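Local atomic coordinates of putative rubredoxin reductase (Rhodopseudomonas palustris, PDB entry 3FG2), a protein that probably passes electrons from NADH through its bound FAD to a ferredoxin that serves the cytochrome P450 CYP199A2. Residues V368-A371 with A372-V375; E291-Q294 with N295-Q299; E131-V134 with L135-M139. All coordinates share one frame; numbering follows the deposited sequence.

All three contacts are local, and each lies at the start of, or along, its own helix. Contact 2 is nearest the middle of the chain, touches the flavin and has no exposed residue among those that meet. Contacts 1 and 3 lie farther out, and contact 1 in particular has exposed residues. Contacts 1 and 2 both hold the start of a helix. In contact 1 an arginine occupies the N-cap position, and its guanidinium pairs with an aspartate. In contact 2 a serine caps the helix with its hydroxyl, and FAD takes a backbone N-H. Contact 3 is built on a two-bond salt bridge. Contacts 2 and 3 share the pyridine nucleotide-disulphide oxidoreductase range, whereas contact 1 belongs to the C-terminal reductase region.

Contact 1: residues V368-A371 with A372-V375; sequences VNRA and ADHV
Arg370 and Asp373 meet side chain to side chain at the start of helix 371-380. Atom NH1 of Arg370 does the polar work. It forms a salt bridge with OD2 of Asp373 at 3.0 Å and lies equally near OD1 of the same carboxylate. Both hydrogen bonds are weak, with N-H...O angles of 130°. OD1 sits in the guanidinium plane at its edge, while OD2 is met obliquely. The two flat groups are turned 32° against each other. The aliphatic part of Arg370 takes part too, with CD 3.0 Å from OD2 of Asp373. The Asp373 carboxylate is placed for this by chi1 of -72°, which sets CG beside the backbone N and turns the acid back to the helix start. OD2 also has a hydrogen bond to Ser353 OG, so this buried acid does not rely on the arginine alone.

Arg370 is the N-cap residue, and its carbonyl O faces the first turn, while its side chain bonds to the Asp373 carboxylate rather than to a helix N-H. Asp373 N gives Arg370 O a weak bond of 3.2 Å. Ala371 contributes mainly through its backbone. Its O accepts from Val375 N at 3.1 Å, a regular helical bond. Val375 CG2 packs 3.4 Å from that same Ala371 O, and CB of His374 lies 3.5 Å from it. The negative charge of Asp373 near the N-terminal end of the helix is probably favourable.

The turn joins strand 361-368 to helix 371-380 in the C-terminal reductase region. Arg370 lies on Ser351 and Ser353, Asp373 lies on Phe355, and Arg344 touches both. Ala371 and His374 rest on Gln330 of strand 327-333, so the helix starts against the antiparallel sheet from which its chain has just emerged.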
# COMPACT_ATOMS: atom_id res chain seq x y z
N VAL A 368 16.30 -3.18 -8.89
CA VAL A 368 15.51 -3.36 -10.10
C VAL A 368 15.94 -4.67 -10.75
O VAL A 368 17.09 -4.81 -11.16
CB VAL A 368 15.73 -2.22 -11.11
CG1 VAL A 368 15.11 -2.58 -12.45
CG2 VAL A 368 15.11 -0.94 -10.58
N ASN A 369 15.01 -5.62 -10.85
CA ASN A 369 15.29 -6.93 -11.43
C ASN A 369 16.61 -7.50 -10.90
O ASN A 369 17.45 -7.97 -11.67
CB ASN A 369 15.37 -6.83 -12.96
CG ASN A 369 14.16 -6.16 -13.57
OD1 ASN A 369 13.01 -6.52 -13.27
ND2 ASN A 369 14.41 -5.19 -14.45
N ARG A 370 16.78 -7.47 -9.58
CA ARG A 370 18.00 -7.96 -8.96
C ARG A 370 17.67 -8.51 -7.58
O ARG A 370 18.03 -7.91 -6.56
CB ARG A 370 19.01 -6.82 -8.85
CG ARG A 370 20.46 -7.24 -8.95
CD ARG A 370 21.35 -6.01 -8.93
NE ARG A 370 22.54 -6.19 -9.75
CZ ARG A 370 23.66 -6.79 -9.34
NH1 ARG A 370 23.74 -7.27 -8.10
NH2 ARG A 370 24.68 -6.90 -10.17
N ALA A 371 16.98 -9.64 -7.55
CA ALA A 371 16.57 -10.28 -6.30
C ALA A 371 17.68 -10.56 -5.29
O ALA A 371 17.44 -10.54 -4.08
CB ALA A 371 15.81 -11.57 -6.61
N ALA A 372 18.88 -10.84 -5.77
CA ALA A 372 19.99 -11.15 -4.87
C ALA A 372 20.36 -9.98 -3.96
O ALA A 372 20.68 -10.19 -2.80
CB ALA A 372 21.22 -11.59 -5.68
N ASP A 373 20.33 -8.76 -4.49
CA ASP A 373 20.67 -7.60 -3.67
C ASP A 373 19.60 -7.37 -2.60
O ASP A 373 19.90 -6.93 -1.49
CB ASP A 373 20.84 -6.35 -4.55
CG ASP A 373 22.12 -6.39 -5.38
OD1 ASP A 373 22.91 -7.34 -5.22
OD2 ASP A 373 22.35 -5.47 -6.20
N HIS A 374 18.35 -7.68 -2.94
CA HIS A 374 17.24 -7.51 -2.01
C HIS A 374 17.37 -8.48 -0.83
O HIS A 374 17.11 -8.11 0.32
CB HIS A 374 15.91 -7.74 -2.73
CG HIS A 374 14.71 -7.49 -1.86
ND1 HIS A 374 14.40 -6.24 -1.37
CD2 HIS A 374 13.75 -8.33 -1.39
CE1 HIS A 374 13.31 -6.32 -0.62
NE2 HIS A 374 12.90 -7.57 -0.62
N VAL A 375 17.75 -9.72 -1.12
CA VAL A 375 17.91 -10.72 -0.07
C VAL A 375 19.04 -10.30 0.85
O VAL A 375 19.00 -10.54 2.05
CB VAL A 375 18.21 -12.12 -0.68
CG1 VAL A 375 18.62 -13.09 0.42
CG2 VAL A 375 16.98 -12.63 -1.40

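Contact 2: residues E291-Q294 with N295-Q299; sequences ESVQ and NATDQ. With FAD (flavin-adenine dinucleotide), chain B.
Ser292 caps helix 293-306 by accepting from Asn295 N at its OG, 3.0 Å away. Its chi1 of 71° puts OG between the backbone N and the carbonyl carbon, from where it reaches forward over the first turn. Ser292 O continues the pattern with a bond from Ala296 N. Gln294 runs out with CG anti to its backbone N, then bends at chi2 (-81°) and turns forward along the helix. NE2 of Gln294 thereby meets OD2 of Asp298 at 2.7 Å in a nearly straight bond. The acceptor lies in the amide plane, but OD2 is approached on its anti side and somewhat out of the carboxylate plane. The Gln294 chain comes across that of Asp298, nearly perpendicular to it. NE2 also has a weak bond to Tyr314 OH.

This helix start is part of the FAD site. Val293 N gives its hydrogen to O2 of the flavin at 3.2 Å, and Val293 CG2 lies 3.7 Å from flavin N1. An N-terminal helix end directed at this part of the ring could help stabilise negative charge on the reduced flavin.

One turn on, Thr297 N bonds to Val293 O at 2.8 Å, and Thr297 OG1 adds a second bond to the same Val293 O at 2.9 Å, from above the carbonyl plane. Val293 and Thr297 run alongside each other, with CG1 of Val293 3.7 Å from OG1 of Thr297.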
# COMPACT_ATOMS: atom_id res chain seq x y z
N GLU A 291 2.50 1.90 4.41
CA GLU A 291 1.55 1.26 3.51
C GLU A 291 2.21 0.12 2.75
O GLU A 291 2.79 0.34 1.69
CB GLU A 291 1.02 2.23 2.46
CG GLU A 291 0.38 3.50 2.97
CD GLU A 291 -0.12 4.39 1.82
OE1 GLU A 291 -0.30 5.60 2.06
OE2 GLU A 291 -0.34 3.87 0.70
N SER A 292 2.13 -1.09 3.28
CA SER A 292 2.71 -2.23 2.60
C SER A 292 2.15 -3.52 3.18
O SER A 292 1.70 -3.55 4.32
CB SER A 292 4.24 -2.21 2.73
OG SER A 292 4.65 -2.52 4.05
N VAL A 293 2.16 -4.58 2.38
CA VAL A 293 1.66 -5.87 2.83
C VAL A 293 2.51 -6.33 3.99
O VAL A 293 2.00 -6.91 4.95
CB VAL A 293 1.74 -6.90 1.69
CG1 VAL A 293 1.44 -8.28 2.22
CG2 VAL A 293 0.78 -6.51 0.58
N GLN A 294 3.80 -6.06 3.90
CA GLN A 294 4.74 -6.44 4.94
C GLN A 294 4.30 -5.83 6.26
O GLN A 294 4.17 -6.53 7.27
CB GLN A 294 6.15 -5.95 4.57
CG GLN A 294 7.16 -5.94 5.70
CD GLN A 294 7.02 -4.72 6.59
OE1 GLN A 294 6.92 -3.60 6.10
NE2 GLN A 294 7.05 -4.92 7.90
N ASN A 295 4.04 -4.53 6.25
CA ASN A 295 3.62 -3.83 7.45
C ASN A 295 2.30 -4.36 8.01
O ASN A 295 2.17 -4.54 9.22
CB ASN A 295 3.49 -2.34 7.16
CG ASN A 295 3.06 -1.56 8.37
OD1 ASN A 295 1.93 -1.07 8.44
ND2 ASN A 295 3.96 -1.45 9.35
N ALA A 296 1.33 -4.60 7.14
CA ALA A 296 0.04 -5.09 7.57
C ALA A 296 0.20 -6.47 8.20
O ALA A 296 -0.36 -6.76 9.26
CB ALA A 296 -0.92 -5.18 6.37
N THR A 297 0.98 -7.30 7.54
CA THR A 297 1.23 -8.66 7.98
C THR A 297 2.01 -8.74 9.29
O THR A 297 1.56 -9.37 10.24
CB THR A 297 1.98 -9.43 6.87
OG1 THR A 297 1.14 -9.52 5.72
CG2 THR A 297 2.36 -10.82 7.34
N ASP A 298 3.18 -8.11 9.35
CA ASP A 298 4.00 -8.17 10.55
C ASP A 298 3.29 -7.53 11.74
O ASP A 298 3.39 -8.01 12.87
CB ASP A 298 5.35 -7.49 10.34
CG ASP A 298 6.19 -8.18 9.28
OD1 ASP A 298 6.00 -9.40 9.04
OD2 ASP A 298 7.05 -7.49 8.69
N GLN A 299 2.57 -6.45 11.48
CA GLN A 299 1.86 -5.79 12.57
C GLN A 299 0.78 -6.72 13.10
O GLN A 299 0.56 -6.81 14.31
CB GLN A 299 1.27 -4.47 12.10
CG GLN A 299 2.18 -3.28 12.37
CD GLN A 299 1.52 -1.96 12.05
OE1 GLN A 299 0.31 -1.79 12.23
NE2 GLN A 299 2.31 -1.00 11.58
PA FAD B . -6.63 -2.85 3.41
O1A FAD B . -6.96 -1.62 2.63
O2A FAD B . -6.20 -3.97 2.79
O5B FAD B . -8.04 -3.22 3.91
C5B FAD B . -8.91 -2.33 4.68
C4B FAD B . -10.28 -3.04 4.67
O4B FAD B . -11.07 -2.47 5.78
C3B FAD B . -11.13 -2.83 3.40
O3B FAD B . -11.70 -3.97 2.84
C2B FAD B . -12.06 -1.74 3.83
O2B FAD B . -13.20 -1.63 3.03
C1B FAD B . -12.40 -2.19 5.22
N9A FAD B . -12.95 -1.20 6.14
C8A FAD B . -12.61 0.13 6.22
N7A FAD B . -13.29 0.78 7.16
C5A FAD B . -14.11 -0.16 7.72
C6A FAD B . -15.11 -0.07 8.81
N6A FAD B . -15.39 1.03 9.47
N1A FAD B . -15.75 -1.25 9.10
C2A FAD B . -15.49 -2.43 8.44
N3A FAD B . -14.59 -2.59 7.44
C4A FAD B . -13.92 -1.42 7.11
N1 FAD B . 1.83 -3.28 -1.00
C2 FAD B . 2.94 -3.96 -1.24
O2 FAD B . 3.73 -4.19 -0.37
N3 FAD B . 3.26 -4.47 -2.54
C4 FAD B . 2.41 -4.28 -3.62
O4 FAD B . 2.71 -4.73 -4.71
C4X FAD B . 1.18 -3.53 -3.37
N5 FAD B . 0.31 -3.31 -4.38
C5X FAD B . -0.85 -2.60 -4.11
C6 FAD B . -1.76 -2.40 -5.18
C7 FAD B . -2.95 -1.71 -5.00
C7M FAD B . -3.88 -1.52 -6.18
C8 FAD B . -3.29 -1.18 -3.68
C8M FAD B . -4.57 -0.42 -3.41
C9 FAD B . -2.39 -1.37 -2.61
C9A FAD B . -1.18 -2.08 -2.81
N10 FAD B . -0.21 -2.33 -1.75
C10 FAD B . 0.93 -3.03 -2.00
C1' FAD B . -0.54 -1.80 -0.40
C2' FAD B . -1.30 -2.88 0.44
O2' FAD B . -2.43 -3.28 -0.29
C3' FAD B . -1.68 -2.25 1.76
O3' FAD B . -0.51 -1.88 2.48
C4' FAD B . -2.48 -3.24 2.59
O4' FAD B . -3.69 -3.64 1.88
C5' FAD B . -2.86 -2.59 3.90
O5' FAD B . -3.72 -3.63 4.70
P FAD B . -4.84 -3.14 5.58
O1P FAD B . -5.38 -4.47 6.19
O2P FAD B . -4.45 -2.18 6.52
O3P FAD B . -5.89 -2.51 4.77

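Contact 3: residues E131-V134 with L135-M139; sequences ESEV and LRQRM
Glu133 OE1 is gripped by two side chains from the next turn of its helix. Arg136 NH2 lies 2.6 Å from Glu133 OE1 and uses its syn lone pair. Gln137 NE2 comes to the same Glu133 OE1 at 2.8 Å on the anti side. Arg136 also binds the other oxygen, with NE 2.7 Å from OE2 of Glu133 in an almost straight bond. The guanidinium therefore holds the carboxylate side-on with two nitrogens, one to each oxygen. The bend of Glu133 at chi2 (56°) brings its acid round toward Arg136, and the two side chains lie side by side. Tyr49 OH adds a hydrogen bond to OE2, so both oxygens have at least two partners, which should fix the rotation of the group.

Leu135 points its end away from this polar side and packs on Phe157, Leu124 and Val234. Arg138 forms a salt bridge with Asp122.

The i, i+3 salt bridge on one side of helix 129-138, with Leu135 turned to apolar neighbours on another, makes the helix amphipathic. It links strand 123-124 to strand 144-148 along the chain and packs on strands 123-124 and 232-235 and on helix 152-163, in a parallel-sheet fold consistent with a Rossmann-type dinucleotide-binding domain.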
# COMPACT_ATOMS: atom_id res chain seq x y z
N GLU A 131 -13.23 -1.41 -8.14
CA GLU A 131 -12.63 -0.38 -8.97
C GLU A 131 -11.70 -0.98 -10.01
O GLU A 131 -11.62 -0.49 -11.13
CB GLU A 131 -11.88 0.62 -8.10
CG GLU A 131 -12.81 1.49 -7.28
CD GLU A 131 -12.10 2.26 -6.20
OE1 GLU A 131 -12.76 3.07 -5.52
OE2 GLU A 131 -10.87 2.06 -6.03
N SER A 132 -11.00 -2.04 -9.64
CA SER A 132 -10.09 -2.67 -10.58
C SER A 132 -10.89 -3.34 -11.70
O SER A 132 -10.52 -3.27 -12.87
CB SER A 132 -9.22 -3.70 -9.85
OG SER A 132 -8.27 -4.28 -10.73
N GLU A 133 -12.00 -3.98 -11.34
CA GLU A 133 -12.83 -4.66 -12.32
C GLU A 133 -13.48 -3.72 -13.33
O GLU A 133 -13.56 -4.04 -14.52
CB GLU A 133 -13.92 -5.49 -11.62
CG GLU A 133 -14.84 -6.23 -12.59
CD GLU A 133 -14.08 -7.13 -13.55
OE1 GLU A 133 -14.69 -7.56 -14.54
OE2 GLU A 133 -12.89 -7.41 -13.32
N VAL A 134 -13.94 -2.55 -12.88
CA VAL A 134 -14.56 -1.61 -13.81
C VAL A 134 -13.51 -1.07 -14.78
O VAL A 134 -13.77 -0.92 -15.97
CB VAL A 134 -15.21 -0.41 -13.07
CG1 VAL A 134 -16.07 -0.90 -11.92
CG2 VAL A 134 -14.15 0.54 -12.58
N LEU A 135 -12.32 -0.80 -14.26
CA LEU A 135 -11.24 -0.29 -15.09
C LEU A 135 -10.86 -1.35 -16.13
O LEU A 135 -10.60 -1.03 -17.29
CB LEU A 135 -10.04 0.07 -14.21
CG LEU A 135 -8.91 0.88 -14.83
CD1 LEU A 135 -9.47 2.06 -15.64
CD2 LEU A 135 -8.01 1.39 -13.71
N ARG A 136 -10.84 -2.61 -15.71
CA ARG A 136 -10.51 -3.71 -16.60
C ARG A 136 -11.49 -3.77 -17.77
O ARG A 136 -11.10 -4.00 -18.91
CB ARG A 136 -10.55 -5.03 -15.82
CG ARG A 136 -10.04 -6.25 -16.60
CD ARG A 136 -10.22 -7.53 -15.78
NE ARG A 136 -11.63 -7.92 -15.69
CZ ARG A 136 -12.28 -8.57 -16.65
NH1 ARG A 136 -11.66 -8.92 -17.77
NH2 ARG A 136 -13.56 -8.88 -16.49
N GLN A 137 -12.77 -3.57 -17.47
CA GLN A 137 -13.81 -3.60 -18.49
C GLN A 137 -13.90 -2.30 -19.31
O GLN A 137 -14.35 -2.32 -20.45
CB GLN A 137 -15.18 -3.85 -17.85
CG GLN A 137 -15.32 -5.19 -17.18
CD GLN A 137 -16.70 -5.40 -16.58
OE1 GLN A 137 -17.71 -5.20 -17.26
NE2 GLN A 137 -16.75 -5.81 -15.32
N ARG A 138 -13.46 -1.19 -18.71
CA ARG A 138 -13.53 0.11 -19.37
C ARG A 138 -12.43 0.39 -20.41
O ARG A 138 -12.69 1.04 -21.42
CB ARG A 138 -13.51 1.23 -18.32
CG ARG A 138 -13.76 2.64 -18.85
CD ARG A 138 -15.24 2.85 -19.16
NE ARG A 138 -16.08 2.53 -18.01
CZ ARG A 138 -16.37 3.37 -17.01
NH1 ARG A 138 -15.89 4.61 -17.00
NH2 ARG A 138 -17.15 2.96 -16.02
N MET A 139 -11.22 -0.10 -20.15
CA MET A 139 -10.10 0.14 -21.06
C MET A 139 -10.30 -0.25 -22.52
O MET A 139 -9.86 0.46 -23.43
CB MET A 139 -8.84 -0.55 -20.54
CG MET A 139 -8.22 0.10 -19.32
SD MET A 139 -6.66 -0.70 -18.91
CE MET A 139 -7.22 -2.04 -17.86